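Side-chain contacts in DynE8 (Micromonospora chersina, PDB 4AMM), which is an iterative enediyne polyketide synthase of dynemicin biosynthesis, represented here by its acyltransferase domain, which probably loads the acyl units used in chain building: residues Leu30-Pro33 with Glu34-Leu38; Arg291-Arg295 with Leu296-Arg300. All blocks are in the same frame, centred on the assembly; numbering follows the deposited sequence.

Contact 1: residues Leu30-Pro33 with Glu34-Leu38; sequences LSRP and ELTDL
Ser31 and Glu34 hold each other at the start of helix 32-45. The hydroxyl of Ser31 is turned back between its own backbone N and carbonyl carbon (chi1 63°), a position from which OG accepts from Glu34 N at 3.2 Å. Glu34 answers with a single carboxylate oxygen: OE1 takes Ser31 N at 2.7 Å nearly along its C-O axis, and it also takes the Ser31 hydroxyl, OG to OE1 2.7 Å, from above the carboxylate plane. With an alanine at Ser31, Glu34 N would probably lose its cap, and Glu34 OE1 one of its two donors, leaving the carboxylate freer to swing into solvent. Leu30 lays CG against Glu34 CB at 3.6 Å, and its CD2 meets CD2 of Leu38 at 3.7 Å, the two side chains crossing at about a right angle. On another side of the turn Arg32 bends at chi2 (78°), bringing NH1, at the edge of the guanidinium, to Thr36 OG1; Arg32 NH2 also bonds Pro1 O, and Thr36 OG1 bonds Glu4 OE1. Reciprocal side-chain to backbone bonds between N-cap and N3 residues define the capping box, here opening a surface helix.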
# COMPACT_ATOMS: atom_id res chain seq x y z
N LEU A 30 15.24 10.69 28.54
CA LEU A 30 14.03 10.03 29.04
C LEU A 30 14.12 8.52 28.92
O LEU A 30 14.60 8.00 27.92
CB LEU A 30 12.78 10.50 28.26
CG LEU A 30 11.95 11.61 28.88
CD1 LEU A 30 12.75 12.61 29.72
CD2 LEU A 30 11.04 12.28 27.87
N SER A 31 13.64 7.79 29.94
CA SER A 31 13.39 6.37 29.82
C SER A 31 12.26 6.15 28.89
O SER A 31 11.55 7.12 28.54
CB SER A 31 13.01 5.76 31.20
OG SER A 31 11.78 6.33 31.67
N ARG A 32 12.06 4.90 28.51
CA ARG A 32 11.01 4.51 27.63
C ARG A 32 9.64 4.82 28.26
O ARG A 32 8.82 5.42 27.58
CB ARG A 32 11.14 3.05 27.20
CG ARG A 32 10.06 2.59 26.25
CD ARG A 32 10.29 3.08 24.75
NE ARG A 32 9.18 2.63 23.88
CZ ARG A 32 7.97 3.18 23.85
NH1 ARG A 32 7.69 4.24 24.63
NH2 ARG A 32 7.03 2.69 23.06
N PRO A 33 9.39 4.44 29.54
CA PRO A 33 8.11 4.85 30.14
C PRO A 33 7.91 6.36 30.19
O PRO A 33 6.76 6.85 29.97
CB PRO A 33 8.16 4.25 31.56
CG PRO A 33 9.12 3.10 31.43
CD PRO A 33 10.13 3.52 30.45
N GLU A 34 8.96 7.13 30.41
CA GLU A 34 8.87 8.61 30.40
C GLU A 34 8.56 9.13 28.98
O GLU A 34 7.78 10.09 28.82
CB GLU A 34 10.18 9.24 30.92
CG GLU A 34 10.25 9.31 32.39
CD GLU A 34 11.69 9.44 32.87
OE1 GLU A 34 12.57 8.88 32.19
OE2 GLU A 34 11.90 10.10 33.93
N LEU A 35 9.14 8.52 27.96
CA LEU A 35 8.89 8.91 26.57
C LEU A 35 7.43 8.61 26.26
O LEU A 35 6.80 9.43 25.59
CB LEU A 35 9.83 8.15 25.62
CG LEU A 35 9.51 8.17 24.13
CD1 LEU A 35 9.74 9.55 23.69
CD2 LEU A 35 10.32 7.14 23.30
N THR A 36 6.91 7.47 26.66
CA THR A 36 5.45 7.21 26.43
C THR A 36 4.60 8.26 27.09
O THR A 36 3.63 8.72 26.47
CB THR A 36 5.10 5.80 26.90
OG1 THR A 36 5.80 4.89 26.07
CG2 THR A 36 3.65 5.53 26.77
N ASP A 37 4.89 8.67 28.31
CA ASP A 37 4.10 9.73 28.95
C ASP A 37 4.24 11.02 28.22
O ASP A 37 3.20 11.75 28.00
CB ASP A 37 4.53 9.93 30.42
CG ASP A 37 3.85 8.95 31.38
OD1 ASP A 37 2.73 8.44 31.09
OD2 ASP A 37 4.47 8.68 32.45
N LEU A 38 5.43 11.40 27.75
CA LEU A 38 5.55 12.64 27.03
C LEU A 38 4.74 12.53 25.74
O LEU A 38 3.99 13.50 25.41
CB LEU A 38 7.03 12.91 26.69
CG LEU A 38 7.32 14.08 25.76
CD1 LEU A 38 6.90 15.37 26.39
CD2 LEU A 38 8.86 14.13 25.45

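Contact 2: residues Arg291-Arg295 with Leu296-Arg300; sequences RAAGR and LPWRR
The C-terminal end of helix 283-294 and the inverse gamma turn after it, in the acyltransferase domain, are where Ala293 and Trp298 meet. The carbonyl of Ala293, in the last turn, takes the indole N-H: Trp298 NE1 lies 2.9 Å from Ala293 O, and the N-H...O angle of 161° makes the bond fairly straight. The oxygen sits at the ring edge, close to the indole plane, whereas NE1 is tilted 27° from the carbonyl plane. The same oxygen receives a second, weak bond from Leu296 N at 3.3 Å, so one carbonyl ties both Leu296, just past the helix end, and the tryptophan to the helix. Trp298 points CG away from its own carbonyl carbon (chi1 -65°), which carries the indole back toward the helix; its benzo edge passes Ala293 CB loosely, CZ2 to CB 4.4 Å. Between helix and indole the chain folds round Pro297, the centre of the inverse gamma turn, closed by Trp298 N to Leu296 O at 2.9 Å. Leu296 hangs its side chain beside the helix end, CG 3.7 Å from Ala292 O. Arg295, an extended chain, runs back along the last turn, and one face of its guanidinium lies against Arg291 O, which stands 3.3 Å off the plane, offset toward the rim. Leu296 and Trp298 both pack on Leu197 of helix 191-206 and on Leu189, while the indole also meets Pro319, Val320 and Leu323 of helix 319-328.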
# COMPACT_ATOMS: atom_id res chain seq x y z
N ARG A 291 -20.64 -15.57 -10.22
CA ARG A 291 -21.81 -16.04 -9.42
C ARG A 291 -21.83 -15.41 -8.05
O ARG A 291 -22.93 -15.00 -7.55
CB ARG A 291 -21.80 -17.55 -9.28
CG ARG A 291 -21.86 -18.24 -10.66
CD ARG A 291 -22.17 -19.76 -10.53
NE ARG A 291 -21.10 -20.47 -9.78
CZ ARG A 291 -20.04 -21.08 -10.32
NH1 ARG A 291 -19.84 -21.06 -11.63
NH2 ARG A 291 -19.15 -21.67 -9.52
N ALA A 292 -20.68 -15.34 -7.40
CA ALA A 292 -20.62 -14.81 -6.04
C ALA A 292 -20.91 -13.32 -6.07
O ALA A 292 -21.71 -12.79 -5.26
CB ALA A 292 -19.29 -15.11 -5.38
N ALA A 293 -20.34 -12.63 -7.03
CA ALA A 293 -20.50 -11.16 -7.05
C ALA A 293 -21.90 -10.67 -7.39
O ALA A 293 -22.33 -9.64 -6.92
CB ALA A 293 -19.47 -10.49 -8.03
N GLY A 294 -22.61 -11.45 -8.18
CA GLY A 294 -23.88 -10.96 -8.70
C GLY A 294 -24.97 -11.04 -7.68
O GLY A 294 -26.02 -10.47 -7.90
N ARG A 295 -24.73 -11.76 -6.59
CA ARG A 295 -25.65 -11.95 -5.47
C ARG A 295 -25.57 -10.84 -4.42
O ARG A 295 -26.33 -10.87 -3.42
CB ARG A 295 -25.37 -13.28 -4.78
CG ARG A 295 -25.65 -14.55 -5.60
CD ARG A 295 -24.99 -15.77 -4.95
NE ARG A 295 -25.17 -16.97 -5.77
CZ ARG A 295 -24.30 -17.98 -5.81
NH1 ARG A 295 -23.16 -17.93 -5.09
NH2 ARG A 295 -24.54 -19.04 -6.57
N LEU A 296 -24.71 -9.84 -4.63
CA LEU A 296 -24.46 -8.88 -3.53
C LEU A 296 -25.12 -7.56 -3.79
O LEU A 296 -25.24 -7.10 -4.92
CB LEU A 296 -22.91 -8.61 -3.35
CG LEU A 296 -22.22 -9.92 -3.05
CD1 LEU A 296 -20.72 -9.68 -3.15
CD2 LEU A 296 -22.58 -10.49 -1.76
N PRO A 297 -25.45 -6.85 -2.70
CA PRO A 297 -26.17 -5.57 -2.80
C PRO A 297 -25.22 -4.37 -3.05
O PRO A 297 -25.12 -3.44 -2.23
CB PRO A 297 -26.85 -5.48 -1.42
CG PRO A 297 -25.79 -6.06 -0.48
CD PRO A 297 -25.20 -7.25 -1.31
N TRP A 298 -24.59 -4.37 -4.20
CA TRP A 298 -23.66 -3.27 -4.57
C TRP A 298 -24.24 -1.89 -4.56
O TRP A 298 -25.41 -1.71 -5.02
CB TRP A 298 -23.12 -3.49 -6.01
CG TRP A 298 -22.26 -4.74 -6.11
CD1 TRP A 298 -22.66 -5.99 -6.54
CD2 TRP A 298 -20.88 -4.85 -5.78
NE1 TRP A 298 -21.63 -6.88 -6.46
CE2 TRP A 298 -20.52 -6.21 -5.99
CE3 TRP A 298 -19.95 -3.95 -5.25
CZ2 TRP A 298 -19.23 -6.68 -5.76
CZ3 TRP A 298 -18.65 -4.43 -4.99
CH2 TRP A 298 -18.30 -5.77 -5.27
N ARG A 299 -23.50 -0.91 -4.04
CA ARG A 299 -23.87 0.51 -4.16
C ARG A 299 -22.83 1.27 -4.96
O ARG A 299 -21.68 0.84 -5.06
CB ARG A 299 -24.01 1.13 -2.75
CG ARG A 299 -24.89 0.30 -1.78
CD ARG A 299 -25.40 1.07 -0.56
NE ARG A 299 -26.17 0.17 0.32
CZ ARG A 299 -26.69 0.51 1.51
NH1 ARG A 299 -26.57 1.75 1.98
NH2 ARG A 299 -27.36 -0.40 2.22
N ARG A 300 -23.22 2.41 -5.49
CA ARG A 300 -22.31 3.29 -6.13
C ARG A 300 -21.22 3.75 -5.14
O ARG A 300 -21.57 4.10 -4.02
CB ARG A 300 -23.09 4.53 -6.59
CG ARG A 300 -22.29 5.40 -7.53
CD ARG A 300 -23.18 6.41 -8.30
NE ARG A 300 -22.51 7.01 -9.46
CZ ARG A 300 -21.67 8.05 -9.39
NH1 ARG A 300 -21.39 8.62 -8.21
NH2 ARG A 300 -21.11 8.54 -10.51

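Contacts 1 and 2 are separate surface features at the two kinds of helix end: residues 30-38 start helix 32-45, and residues 291-300 leave helix 283-294. Their centres lie 50 Å apart and their nearest atoms about 39 Å, with no touch between them. Contact 1 is centred about 31 Å from the middle of the chain, beside the four-stranded antiparallel sheet that includes strand 4-10; contact 2, about 25 Å from it, packs against helices 191-206 and 319-328 in the acyltransferase domain. The probable nucleophile elbow, with Ser176 between strand 171-174 and helix 178-185, belongs to neither contact.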